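Local coordinates for TOG array regulator of axonemal microtubules protein 1 (Mus musculus, PDB 5DN7) that promotes microtubule polymerization through its HEAT-repeat TOG domains and takes part in ciliogenesis, here represented by its second TOG domain, at residues Val158-Val163 against Lys195-Gln200; Asp186-Leu191 against Glu204-Leu209; Phe54-Thr59 against Ile95-Gln100; Glu46-Leu51 against Leu87-Leu92. One frame throughout, in Å; residues are numbered along the deposited sequence.

Interaction 1: residues Val158-Val163 against Lys195-Gln200; sequences VREEVV and KRRVRQ
Glu160 sends CG anti to its backbone nitrogen (chi1 -164°) and stays extended beyond it, which lays the carboxylate against the base of Arg197; Val198 turns CG2 back beside its own backbone nitrogen, toward the neighbouring helix. The two helices run almost parallel, 10° between the segment axes at 8.7 Å, as equivalent helices of successive repeats do in the HEAT solenoid of a TOG domain; the segments belong to the predicted HEAT 7 and HEAT 8 repeats. The backbones are nearest at Val198, with Glu160 CA and Val198 CA 4.6 Å apart. There Val198 CG2 fits against the helix surface, 4.1 Å from Glu160 CB. On the outer side, the flank of the carboxylate rests on aliphatic carbon, Glu160 OE1 lying 3.7 Å from Arg197 CB. The opposite charges do not meet, since Arg197 leads its guanidinium away and Glu160 OE1 stays 5.1 Å from Arg197 NE. Toward the helix start, Arg159 bends at chi3 and crosses the N-cap residue Lys195 at about a right angle, Arg159 NH2 being 3.7 Å from Lys195 CG. The Arg159 guanidinium is held by a salt bridge to Asp193, with His153 O as a further acceptor. One water spans the groove: it donates to Arg197 O at 2.7 Å and, weakly, to Glu160 OE2 at 3.5 Å.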
loop_
_atom_site.group_PDB
_atom_site.type_symbol
_atom_site.label_atom_id
_atom_site.label_comp_id
_atom_site.label_asym_id
_atom_site.label_seq_id
_atom_site.Cartn_x
_atom_site.Cartn_y
_atom_site.Cartn_z
ATOM N N VAL A 158 -0.410 4.398 9.386
ATOM C CA VAL A 158 0.448 3.603 8.517
ATOM C C VAL A 158 0.168 2.128 8.753
ATOM O O VAL A 158 -0.050 1.387 7.806
ATOM C CB VAL A 158 1.952 3.898 8.755
ATOM C CG1 VAL A 158 2.829 2.840 8.078
ATOM C CG2 VAL A 158 2.286 5.286 8.247
ATOM N N ARG A 159 0.152 1.717 10.019
ATOM C CA ARG A 159 -0.104 0.320 10.366
ATOM C C ARG A 159 -1.487 -0.134 9.867
ATOM O O ARG A 159 -1.638 -1.208 9.244
ATOM C CB ARG A 159 0.036 0.123 11.887
ATOM C CG ARG A 159 1.419 0.585 12.431
ATOM C CD ARG A 159 1.786 -0.042 13.759
ATOM N NE ARG A 159 0.832 0.257 14.825
ATOM C CZ ARG A 159 0.808 1.399 15.522
ATOM N NH1 ARG A 159 1.677 2.373 15.258
ATOM N NH2 ARG A 159 -0.096 1.567 16.488
ATOM N N GLU A 160 -2.485 0.702 10.154
ATOM C CA GLU A 160 -3.860 0.452 9.738
ATOM C C GLU A 160 -3.966 0.207 8.224
ATOM O O GLU A 160 -4.543 -0.779 7.795
ATOM C CB GLU A 160 -4.756 1.620 10.133
ATOM C CG GLU A 160 -6.242 1.283 10.091
ATOM C CD GLU A 160 -7.164 2.524 10.117
ATOM O OE1 GLU A 160 -6.775 3.595 10.652
ATOM O OE2 GLU A 160 -8.300 2.409 9.602
ATOM N N GLU A 161 -3.390 1.119 7.444
ATOM C CA GLU A 161 -3.395 1.027 5.993
ATOM C C GLU A 161 -2.553 -0.114 5.432
ATOM O O GLU A 161 -2.883 -0.643 4.383
ATOM C CB GLU A 161 -2.916 2.342 5.398
ATOM C CG GLU A 161 -3.981 3.418 5.496
ATOM C CD GLU A 161 -5.268 3.007 4.785
ATOM O OE1 GLU A 161 -5.370 3.222 3.557
ATOM O OE2 GLU A 161 -6.180 2.471 5.453
ATOM N N VAL A 162 -1.464 -0.483 6.111
ATOM C CA VAL A 162 -0.735 -1.693 5.750
ATOM C C VAL A 162 -1.689 -2.882 5.805
ATOM O O VAL A 162 -1.788 -3.683 4.847
ATOM C CB VAL A 162 0.467 -1.951 6.691
ATOM C CG1 VAL A 162 0.975 -3.383 6.513
ATOM C CG2 VAL A 162 1.579 -0.950 6.421
ATOM N N VAL A 163 -2.408 -2.987 6.925
ATOM C CA VAL A 163 -3.349 -4.095 7.038
ATOM C C VAL A 163 -4.450 -4.015 5.945
ATOM O O VAL A 163 -4.795 -5.024 5.319
ATOM C CB VAL A 163 -4.012 -4.148 8.428
ATOM C CG1 VAL A 163 -4.896 -5.400 8.545
ATOM C CG2 VAL A 163 -2.969 -4.141 9.500
ATOM N N LYS A 195 -3.905 0.375 19.105
ATOM C CA LYS A 195 -4.955 1.169 18.486
ATOM C C LYS A 195 -6.098 0.322 17.921
ATOM O O LYS A 195 -5.900 -0.577 17.100
ATOM C CB LYS A 195 -4.363 2.059 17.391
ATOM C CG LYS A 195 -3.239 2.954 17.884
ATOM C CD LYS A 195 -3.719 3.866 18.995
ATOM C CE LYS A 195 -4.806 4.756 18.469
ATOM N NZ LYS A 195 -5.586 5.361 19.575
ATOM N N ARG A 196 -7.303 0.660 18.354
ATOM C CA ARG A 196 -8.505 -0.085 18.016
ATOM C C ARG A 196 -8.693 -0.319 16.513
ATOM O O ARG A 196 -9.067 -1.404 16.112
ATOM C CB ARG A 196 -9.735 0.633 18.591
ATOM C CG ARG A 196 -11.034 -0.085 18.287
ATOM C CD ARG A 196 -12.171 0.315 19.212
ATOM N NE ARG A 196 -12.455 1.743 19.163
ATOM C CZ ARG A 196 -13.008 2.372 18.128
ATOM N NH1 ARG A 196 -13.327 1.707 17.023
ATOM N NH2 ARG A 196 -13.229 3.677 18.193
ATOM N N ARG A 197 -8.420 0.691 15.696
ATOM C CA ARG A 197 -8.604 0.617 14.246
ATOM C C ARG A 197 -7.691 -0.399 13.569
ATOM O O ARG A 197 -8.051 -1.032 12.549
ATOM C CB ARG A 197 -8.367 1.993 13.628
ATOM C CG ARG A 197 -9.547 2.921 13.765
ATOM C CD ARG A 197 -9.140 4.388 13.686
ATOM N NE ARG A 197 -10.298 5.237 13.927
ATOM C CZ ARG A 197 -10.254 6.558 14.056
ATOM N NH1 ARG A 197 -9.096 7.209 13.965
ATOM N NH2 ARG A 197 -11.381 7.227 14.274
ATOM N N VAL A 198 -6.500 -0.544 14.137
ATOM C CA VAL A 198 -5.544 -1.487 13.599
ATOM C C VAL A 198 -6.055 -2.874 13.928
ATOM O O VAL A 198 -6.058 -3.743 13.078
ATOM C CB VAL A 198 -4.146 -1.228 14.149
ATOM C CG1 VAL A 198 -3.131 -2.207 13.567
ATOM C CG2 VAL A 198 -3.762 0.214 13.835
ATOM N N ARG A 199 -6.552 -3.056 15.143
ATOM C CA ARG A 199 -7.090 -4.350 15.569
ATOM C C ARG A 199 -8.321 -4.744 14.736
ATOM O O ARG A 199 -8.469 -5.900 14.341
ATOM C CB ARG A 199 -7.433 -4.326 17.072
ATOM C CG ARG A 199 -6.236 -4.106 17.982
ATOM C CD ARG A 199 -6.564 -4.399 19.456
ATOM N NE ARG A 199 -7.713 -3.647 19.967
ATOM C CZ ARG A 199 -7.634 -2.482 20.609
ATOM N NH1 ARG A 199 -6.458 -1.903 20.822
ATOM N NH2 ARG A 199 -8.739 -1.880 21.037
ATOM N N GLN A 200 -9.194 -3.774 14.479
ATOM C CA GLN A 200 -10.383 -4.008 13.665
ATOM C C GLN A 200 -9.998 -4.399 12.241
ATOM O O GLN A 200 -10.598 -5.296 11.649
ATOM C CB GLN A 200 -11.274 -2.763 13.645
ATOM C CG GLN A 200 -12.012 -2.510 14.949
ATOM C CD GLN A 200 -12.854 -1.249 14.906
ATOM O OE1 GLN A 200 -13.926 -1.183 15.508
ATOM N NE2 GLN A 200 -12.372 -0.240 14.191
HETATM O O HOH W 1 -10.152 -0.145 11.050
#

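Interaction 2: residues Asp186-Leu191 against Glu204-Leu209; sequences DLAPAL and EAFAVL
Leu191 and Phe206 make the tight part of this contact, a CH-pi interaction inside the predicted HEAT 8 repeat. Leu191 CD1 stands over the middle of the ring, 3.7 Å from the Phe206 centroid and only 13° off its normal, and the two side chains cross at about a right angle. Phe206 reaches this place with a chi1 of -99°, well off a staggered value, which swings the far end of the ring toward the 186-191 segment. From its own helix Leu209 CD1 lies above the opposite face, toward the rim, so the ring is sandwiched between two leucine methyls. Its edge is lined as well: Leu187 CB approaches Phe206 CE1 at 4.2 Å, and the backbone nitrogen of Ala188 lies near the ring plane, 4.0 Å from the same carbon. Beside the ring the packing is more relaxed. Leu187 CD1 touches Ala205 CB at 4.0 Å and Leu209 CD1 at 4.2 Å, apolar contacts without polar help; no hydrogen bond crosses between the segments. The solvent side belongs to the turns after helix 180-187, where exposed Pro189 makes no contact with the 204-209 segment. Deeper in, the contact is enclosed by its neighbours. Helix 219-226 meets Phe206 through Leu221 and Ala224 and reaches Leu191 through Val225, while helix 156-172 of the preceding predicted repeat brings Ile167 to Ala205 and Leu170 to Leu209.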
loop_
_atom_site.group_PDB
_atom_site.type_symbol
_atom_site.label_atom_id
_atom_site.label_comp_id
_atom_site.label_asym_id
_atom_site.label_seq_id
_atom_site.Cartn_x
_atom_site.Cartn_y
_atom_site.Cartn_z
ATOM N N ASP A 186 2.715 -12.782 10.029
ATOM C CA ASP A 186 3.147 -11.402 9.860
ATOM C C ASP A 186 2.046 -10.424 10.286
ATOM O O ASP A 186 2.334 -9.300 10.698
ATOM C CB ASP A 186 3.546 -11.115 8.402
ATOM C CG ASP A 186 4.911 -11.700 8.027
ATOM O OD1 ASP A 186 5.705 -12.058 8.931
ATOM O OD2 ASP A 186 5.204 -11.770 6.807
ATOM N N LEU A 187 0.788 -10.847 10.191
ATOM C CA LEU A 187 -0.337 -9.939 10.464
ATOM C C LEU A 187 -0.826 -10.046 11.899
ATOM O O LEU A 187 -1.441 -9.129 12.411
ATOM C CB LEU A 187 -1.501 -10.217 9.512
ATOM C CG LEU A 187 -1.433 -9.596 8.113
ATOM C CD1 LEU A 187 -2.607 -10.098 7.302
ATOM C CD2 LEU A 187 -1.467 -8.064 8.191
ATOM N N ALA A 188 -0.556 -11.173 12.542
ATOM C CA ALA A 188 -1.018 -11.406 13.908
ATOM C C ALA A 188 -0.640 -10.301 14.927
ATOM O O ALA A 188 -1.411 -10.061 15.849
ATOM C CB ALA A 188 -0.505 -12.763 14.397
ATOM N N PRO A 189 0.520 -9.621 14.768
ATOM C CA PRO A 189 0.784 -8.559 15.749
ATOM C C PRO A 189 -0.217 -7.405 15.696
ATOM O O PRO A 189 -0.402 -6.694 16.684
ATOM C CB PRO A 189 2.180 -8.065 15.366
ATOM C CG PRO A 189 2.811 -9.236 14.706
ATOM C CD PRO A 189 1.721 -9.916 13.965
ATOM N N ALA A 190 -0.865 -7.217 14.554
ATOM C CA ALA A 190 -1.836 -6.143 14.445
ATOM C C ALA A 190 -3.089 -6.469 15.272
ATOM O O ALA A 190 -3.847 -5.575 15.664
ATOM C CB ALA A 190 -2.187 -5.907 12.989
ATOM N N LEU A 191 -3.294 -7.753 15.548
ATOM C CA LEU A 191 -4.411 -8.193 16.380
ATOM C C LEU A 191 -4.278 -7.664 17.806
ATOM O O LEU A 191 -5.274 -7.525 18.501
ATOM C CB LEU A 191 -4.506 -9.718 16.408
ATOM C CG LEU A 191 -4.975 -10.442 15.131
ATOM C CD1 LEU A 191 -4.886 -11.927 15.287
ATOM C CD2 LEU A 191 -6.396 -10.049 14.840
ATOM N N GLU A 204 -10.606 -8.166 10.326
ATOM C CA GLU A 204 -11.112 -8.351 8.954
ATOM C C GLU A 204 -10.140 -9.148 8.093
ATOM O O GLU A 204 -10.545 -10.055 7.316
ATOM C CB GLU A 204 -11.387 -7.004 8.282
ATOM C CG GLU A 204 -12.546 -6.241 8.888
ATOM C CD GLU A 204 -13.910 -6.925 8.687
ATOM O OE1 GLU A 204 -14.432 -6.946 7.544
ATOM O OE2 GLU A 204 -14.470 -7.426 9.693
ATOM N N ALA A 205 -8.852 -8.818 8.231
ATOM C CA ALA A 205 -7.842 -9.531 7.477
ATOM C C ALA A 205 -7.876 -11.004 7.845
ATOM O O ALA A 205 -7.788 -11.848 6.969
ATOM C CB ALA A 205 -6.456 -8.955 7.707
ATOM N N PHE A 206 -8.033 -11.314 9.126
ATOM C CA PHE A 206 -8.070 -12.712 9.540
ATOM C C PHE A 206 -9.320 -13.430 9.002
ATOM O O PHE A 206 -9.245 -14.610 8.668
ATOM C CB PHE A 206 -7.952 -12.833 11.067
ATOM C CG PHE A 206 -6.520 -13.164 11.529
ATOM C CD1 PHE A 206 -5.473 -12.287 11.273
ATOM C CD2 PHE A 206 -6.227 -14.372 12.151
ATOM C CE1 PHE A 206 -4.154 -12.598 11.651
ATOM C CE2 PHE A 206 -4.907 -14.702 12.516
ATOM C CZ PHE A 206 -3.880 -13.805 12.274
ATOM N N ALA A 207 -10.449 -12.729 8.888
ATOM C CA ALA A 207 -11.624 -13.326 8.251
ATOM C C ALA A 207 -11.307 -13.710 6.806
ATOM O O ALA A 207 -11.638 -14.832 6.351
ATOM C CB ALA A 207 -12.830 -12.370 8.301
ATOM N N VAL A 208 -10.649 -12.799 6.085
ATOM C CA VAL A 208 -10.272 -13.118 4.705
ATOM C C VAL A 208 -9.235 -14.257 4.599
ATOM O O VAL A 208 -9.287 -15.089 3.676
ATOM C CB VAL A 208 -9.725 -11.886 3.966
ATOM C CG1 VAL A 208 -9.425 -12.245 2.515
ATOM C CG2 VAL A 208 -10.743 -10.761 4.016
ATOM N N LEU A 209 -8.286 -14.298 5.523
ATOM C CA LEU A 209 -7.352 -15.423 5.555
ATOM C C LEU A 209 -8.092 -16.737 5.793
ATOM O O LEU A 209 -7.835 -17.705 5.109
ATOM C CB LEU A 209 -6.281 -15.230 6.622
ATOM C CG LEU A 209 -5.292 -14.107 6.334
ATOM C CD1 LEU A 209 -4.435 -13.883 7.549
ATOM C CD2 LEU A 209 -4.430 -14.472 5.120
#

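Interaction 3: residues Phe54-Thr59 against Ile95-Gln100; sequences FNPSST and IRLGEQ
Arg96 turns the NE/NH2 side of its guanidinium to one backbone oxygen across the contact, Phe54 O. Arg96 CG sits anti to its own carbonyl carbon (chi1 -55°), and bends at chi2 and chi3 fold the chain so that Arg96 NE donates to Phe54 O at 3.0 Å and Arg96 NH2 reaches that same Phe54 O, also at 3.0 Å. The acceptor lies close to the guanidinium plane; NE approaches within the carbonyl plane, whereas NH2 comes from 54° above it. Nearer the backbone, Arg96 CB rests against Pro56 CD at 4.0 Å. With an alanine here both donors go, and the Phe54 carbonyl is likely to be left without these partners and the loop freer to shift. Leu97 follows, and its CD2 presses on the proline ring, only 3.4 Å from Pro56 CB, closer than two carbons normally pack. At Gly98 the chain leaves the helix with positive phi and turns, bringing Gln100 back toward the loop. The extended Gln100 side chain ends beside Ser57, where Gln100 NE2 comes to 3.1 Å from Ser57 N; both are donors, so this is not a hydrogen bond. Leu64 of helix 61-74 closes over Pro56 and Gln100. A loop leaving one predicted HEAT repeat is thus held against the helix end of the next, the kind of inter-repeat packing that builds a TOG-domain solenoid.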
loop_
_atom_site.group_PDB
_atom_site.type_symbol
_atom_site.label_atom_id
_atom_site.label_comp_id
_atom_site.label_asym_id
_atom_site.label_seq_id
_atom_site.Cartn_x
_atom_site.Cartn_y
_atom_site.Cartn_z
ATOM N N PHE A 54 6.516 9.801 -22.493
ATOM C CA PHE A 54 7.890 9.636 -22.036
ATOM C C PHE A 54 8.223 8.149 -21.923
ATOM O O PHE A 54 7.389 7.356 -21.478
ATOM C CB PHE A 54 8.089 10.355 -20.694
ATOM C CG PHE A 54 9.262 9.852 -19.894
ATOM C CD1 PHE A 54 10.552 10.217 -20.231
ATOM C CD2 PHE A 54 9.066 9.025 -18.794
ATOM C CE1 PHE A 54 11.621 9.754 -19.500
ATOM C CE2 PHE A 54 10.130 8.561 -18.058
ATOM C CZ PHE A 54 11.410 8.926 -18.405
ATOM N N ASN A 55 9.426 7.762 -22.340
ATOM C CA ASN A 55 9.793 6.342 -22.365
ATOM C C ASN A 55 11.001 6.024 -21.510
ATOM O O ASN A 55 12.133 6.086 -21.992
ATOM C CB ASN A 55 10.062 5.882 -23.798
ATOM C CG ASN A 55 8.817 5.909 -24.656
ATOM O OD1 ASN A 55 7.737 5.522 -24.210
ATOM N ND2 ASN A 55 8.959 6.373 -25.896
ATOM N N PRO A 56 10.764 5.658 -20.240
ATOM C CA PRO A 56 11.840 5.403 -19.275
ATOM C C PRO A 56 12.767 4.247 -19.684
ATOM O O PRO A 56 13.846 4.107 -19.100
ATOM C CB PRO A 56 11.082 5.066 -17.989
ATOM C CG PRO A 56 9.743 4.601 -18.441
ATOM C CD PRO A 56 9.434 5.424 -19.653
ATOM N N SER A 57 12.360 3.445 -20.667
ATOM C CA SER A 57 13.227 2.401 -21.203
ATOM C C SER A 57 14.332 3.008 -22.074
ATOM O O SER A 57 15.282 2.318 -22.454
ATOM C CB SER A 57 12.418 1.369 -22.000
ATOM O OG SER A 57 12.255 1.775 -23.347
ATOM N N SER A 58 14.198 4.297 -22.383
ATOM C CA SER A 58 15.212 5.072 -23.088
ATOM C C SER A 58 16.010 5.914 -22.142
ATOM O O SER A 58 16.921 6.590 -22.538
ATOM C CB SER A 58 14.573 6.030 -24.076
ATOM O OG SER A 58 13.924 5.324 -25.076
ATOM N N THR A 59 15.618 5.882 -20.891
ATOM C CA THR A 59 16.225 6.690 -19.847
ATOM C C THR A 59 17.204 5.861 -19.044
ATOM O O THR A 59 16.866 4.776 -18.576
ATOM C CB THR A 59 15.163 7.265 -18.897
ATOM O OG1 THR A 59 14.125 7.887 -19.662
ATOM C CG2 THR A 59 15.775 8.281 -17.949
ATOM N N ILE A 95 3.204 3.347 -14.227
ATOM C CA ILE A 95 2.564 2.879 -15.428
ATOM C C ILE A 95 3.529 2.786 -16.612
ATOM O O ILE A 95 3.615 1.772 -17.236
ATOM C CB ILE A 95 1.368 3.744 -15.840
ATOM C CG1 ILE A 95 0.245 3.694 -14.826
ATOM C CG2 ILE A 95 0.851 3.298 -17.180
ATOM C CD1 ILE A 95 0.061 2.356 -14.201
ATOM N N ARG A 96 4.231 3.861 -16.907
ATOM C CA ARG A 96 5.137 3.907 -18.026
ATOM C C ARG A 96 6.275 2.895 -17.873
ATOM O O ARG A 96 6.742 2.329 -18.829
ATOM C CB ARG A 96 5.701 5.305 -18.215
ATOM C CG ARG A 96 4.696 6.424 -18.370
ATOM C CD ARG A 96 3.855 6.317 -19.613
ATOM N NE ARG A 96 4.610 6.571 -20.814
ATOM C CZ ARG A 96 4.196 6.282 -22.036
ATOM N NH1 ARG A 96 3.015 5.746 -22.239
ATOM N NH2 ARG A 96 4.964 6.545 -23.060
ATOM N N LEU A 97 6.688 2.667 -16.650
ATOM C CA LEU A 97 7.782 1.778 -16.367
ATOM C C LEU A 97 7.545 0.339 -16.731
ATOM O O LEU A 97 8.404 -0.285 -17.269
ATOM C CB LEU A 97 8.196 1.866 -14.913
ATOM C CG LEU A 97 9.032 3.060 -14.492
ATOM C CD1 LEU A 97 9.309 3.048 -13.013
ATOM C CD2 LEU A 97 10.308 3.103 -15.264
ATOM N N GLY A 98 6.386 -0.192 -16.423
ATOM C CA GLY A 98 6.143 -1.591 -16.652
ATOM C C GLY A 98 7.015 -2.482 -15.808
ATOM O O GLY A 98 6.970 -2.363 -14.593
ATOM N N GLU A 99 7.751 -3.383 -16.449
ATOM C CA GLU A 99 8.601 -4.332 -15.745
ATOM C C GLU A 99 9.715 -3.593 -15.026
ATOM O O GLU A 99 10.119 -3.973 -13.926
ATOM C CB GLU A 99 9.188 -5.354 -16.719
ATOM C CG GLU A 99 10.403 -4.854 -17.485
ATOM C CD GLU A 99 10.928 -5.876 -18.474
ATOM O OE1 GLU A 99 11.986 -6.481 -18.201
ATOM O OE2 GLU A 99 10.283 -6.075 -19.525
ATOM N N GLN A 100 10.115 -2.486 -15.572
ATOM C CA GLN A 100 11.214 -1.758 -15.050
ATOM C C GLN A 100 10.891 -1.369 -13.608
ATOM O O GLN A 100 11.750 -0.969 -12.880
ATOM C CB GLN A 100 11.424 -0.506 -15.875
ATOM C CG GLN A 100 12.511 -0.591 -16.914
ATOM C CD GLN A 100 12.927 0.758 -17.433
ATOM O OE1 GLN A 100 13.847 1.351 -16.934
ATOM N NE2 GLN A 100 12.256 1.222 -18.444
#

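Interaction 4: residues Glu46-Leu51 against Leu87-Leu92; sequences ELKQLL and LQVLHL
This is a side-by-side packing of two nearly parallel helices from the predicted HEAT 4 and HEAT 5 repeats, 9° between the segment axes and 9.3 Å apart, near the N-terminal end of the solenoid. Leu47, Leu51 and Val89 form its buried inner layer. The Leu51 side chain crosses that of Val89 at about a right angle, Leu51 CD2 lying 3.6 Å from Val89 CG1. Between this layer and the lysine above sits Leu92, whose CD2 is pushed tightly against Leu51 CB at 3.5 Å. The other valine branch serves the outer layer: Val89 CG2 packs 3.9 Å from Lys48 CB. With CG anti to its nitrogen (chi1 -161°), Lys48 passes over Leu92 CD2 and then bends at chi3, bringing Lys48 CD to 4.0 Å from Gln88 CB. Its ammonium stops short of a bond to the Gln88 amide and has a long, weak ion pair with Glu45. A serine in place of Lys48 would probably open a gap over Leu92 and Gln88, where the aliphatic chain had lain. Beneath the inner layer, helix 61-74 supplies Phe67 to Leu47 and Leu51 and Leu71 to Val89; helix 25-32 reaches Leu47 through Leu31, and helix 121-138 brings Glu126 to Gln88.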
loop_
_atom_site.group_PDB
_atom_site.type_symbol
_atom_site.label_atom_id
_atom_site.label_comp_id
_atom_site.label_asym_id
_atom_site.label_seq_id
_atom_site.Cartn_x
_atom_site.Cartn_y
_atom_site.Cartn_z
ATOM N N GLU A 46 2.137 20.140 -14.759
ATOM C CA GLU A 46 2.980 20.260 -15.949
ATOM C C GLU A 46 3.853 19.007 -16.114
ATOM O O GLU A 46 3.892 18.391 -17.186
ATOM C CB GLU A 46 3.855 21.510 -15.849
ATOM C CG GLU A 46 3.866 22.395 -17.084
ATOM C CD GLU A 46 4.390 23.795 -16.779
ATOM O OE1 GLU A 46 3.684 24.562 -16.083
ATOM O OE2 GLU A 46 5.514 24.127 -17.219
ATOM N N LEU A 47 4.537 18.640 -15.032
ATOM C CA LEU A 47 5.345 17.432 -14.983
ATOM C C LEU A 47 4.548 16.210 -15.413
ATOM O O LEU A 47 5.017 15.412 -16.221
ATOM C CB LEU A 47 5.906 17.228 -13.577
ATOM C CG LEU A 47 6.858 16.043 -13.422
ATOM C CD1 LEU A 47 7.881 16.048 -14.546
ATOM C CD2 LEU A 47 7.544 16.105 -12.048
ATOM N N LYS A 48 3.339 16.067 -14.879
ATOM C CA LYS A 48 2.472 14.962 -15.294
ATOM C C LYS A 48 2.255 14.957 -16.816
ATOM O O LYS A 48 2.325 13.902 -17.492
ATOM C CB LYS A 48 1.133 15.053 -14.566
ATOM C CG LYS A 48 0.346 13.763 -14.554
ATOM C CD LYS A 48 -0.947 13.926 -13.783
ATOM C CE LYS A 48 -2.019 14.556 -14.648
ATOM N NZ LYS A 48 -3.365 14.422 -14.024
ATOM N N GLN A 49 2.015 16.151 -17.355
ATOM C CA GLN A 49 1.842 16.290 -18.793
ATOM C C GLN A 49 3.066 15.765 -19.525
ATOM O O GLN A 49 2.938 14.979 -20.465
ATOM C CB GLN A 49 1.578 17.749 -19.174
ATOM C CG GLN A 49 0.350 18.366 -18.496
ATOM C CD GLN A 49 -0.946 17.640 -18.822
ATOM O OE1 GLN A 49 -1.638 17.990 -19.778
ATOM N NE2 GLN A 49 -1.278 16.617 -18.029
ATOM N N LEU A 50 4.252 16.182 -19.084
ATOM C CA LEU A 50 5.490 15.706 -19.704
ATOM C C LEU A 50 5.606 14.194 -19.631
ATOM O O LEU A 50 6.069 13.550 -20.575
ATOM C CB LEU A 50 6.714 16.329 -19.042
ATOM C CG LEU A 50 6.876 17.831 -19.220
ATOM C CD1 LEU A 50 8.166 18.283 -18.568
ATOM C CD2 LEU A 50 6.837 18.200 -20.693
ATOM N N LEU A 51 5.202 13.598 -18.525
ATOM C CA LEU A 51 5.270 12.170 -18.359
ATOM C C LEU A 51 4.384 11.445 -19.323
ATOM O O LEU A 51 4.638 10.335 -19.700
ATOM C CB LEU A 51 4.925 11.757 -16.948
ATOM C CG LEU A 51 6.075 11.083 -16.248
ATOM C CD1 LEU A 51 7.235 12.034 -16.321
ATOM C CD2 LEU A 51 5.718 10.829 -14.811
ATOM N N LEU A 87 1.833 12.207 -6.269
ATOM C CA LEU A 87 1.363 10.824 -6.309
ATOM C C LEU A 87 0.797 10.468 -7.671
ATOM O O LEU A 87 1.002 9.360 -8.153
ATOM C CB LEU A 87 0.315 10.563 -5.228
ATOM C CG LEU A 87 0.876 10.408 -3.823
ATOM C CD1 LEU A 87 -0.228 10.300 -2.790
ATOM C CD2 LEU A 87 1.777 9.166 -3.787
ATOM N N GLN A 88 0.090 11.403 -8.299
ATOM C CA GLN A 88 -0.351 11.169 -9.669
ATOM C C GLN A 88 0.821 11.009 -10.651
ATOM O O GLN A 88 0.816 10.125 -11.540
ATOM C CB GLN A 88 -1.250 12.300 -10.119
ATOM C CG GLN A 88 -2.613 12.231 -9.501
ATOM C CD GLN A 88 -3.516 13.260 -10.082
ATOM O OE1 GLN A 88 -3.198 14.450 -10.070
ATOM N NE2 GLN A 88 -4.650 12.819 -10.618
ATOM N N VAL A 89 1.832 11.860 -10.494
ATOM C CA VAL A 89 3.033 11.711 -11.316
ATOM C C VAL A 89 3.715 10.344 -11.104
ATOM O O VAL A 89 4.123 9.685 -12.046
ATOM C CB VAL A 89 4.023 12.837 -11.030
ATOM C CG1 VAL A 89 5.401 12.490 -11.585
ATOM C CG2 VAL A 89 3.490 14.144 -11.622
ATOM N N LEU A 90 3.820 9.930 -9.854
ATOM C CA LEU A 90 4.426 8.665 -9.478
ATOM C C LEU A 90 3.633 7.485 -10.034
ATOM O O LEU A 90 4.210 6.528 -10.533
ATOM C CB LEU A 90 4.533 8.574 -7.954
ATOM C CG LEU A 90 5.201 7.326 -7.382
ATOM C CD1 LEU A 90 6.589 7.192 -7.962
ATOM C CD2 LEU A 90 5.238 7.365 -5.847
ATOM N N HIS A 91 2.311 7.561 -9.952
ATOM C CA HIS A 91 1.452 6.536 -10.528
ATOM C C HIS A 91 1.696 6.414 -12.022
ATOM O O HIS A 91 1.839 5.300 -12.551
ATOM C CB HIS A 91 -0.030 6.841 -10.290
ATOM C CG HIS A 91 -0.949 5.823 -10.894
ATOM N ND1 HIS A 91 -2.165 6.145 -11.457
ATOM C CD2 HIS A 91 -0.821 4.478 -11.024
ATOM C CE1 HIS A 91 -2.743 5.047 -11.910
ATOM N NE2 HIS A 91 -1.942 4.023 -11.661
ATOM N N LEU A 92 1.715 7.564 -12.699
ATOM C CA LEU A 92 1.916 7.556 -14.142
ATOM C C LEU A 92 3.289 6.965 -14.480
ATOM O O LEU A 92 3.423 6.151 -15.392
ATOM C CB LEU A 92 1.773 8.965 -14.715
ATOM C CG LEU A 92 2.026 9.102 -16.214
ATOM C CD1 LEU A 92 1.169 8.116 -16.989
ATOM C CD2 LEU A 92 1.692 10.525 -16.648
#

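Two linked pairs lie on opposite sides of the domain's centre. Interactions 3 and 4 share helix 80-97, their centres 13 Å apart; Arg96 NE passes 3.9 Å from Leu51 O, so one seam between repeats continues from helix flank to loop. Interactions 1 and 2 share helix 196-213, their centres 10 Å apart, and meet where Val163 CG1 lies 4.0 Å from Ala205 CB: interaction 1 joins successive repeats, interaction 2 closes a single one. The pairs themselves do not touch; interactions 1 and 4 have nearest atoms about 11 Å apart. TOG domains typically contact tubulin through loops within repeats; interaction 1 adjoins such a loop, between helices 180-187 and 196-213, and may lie near that edge.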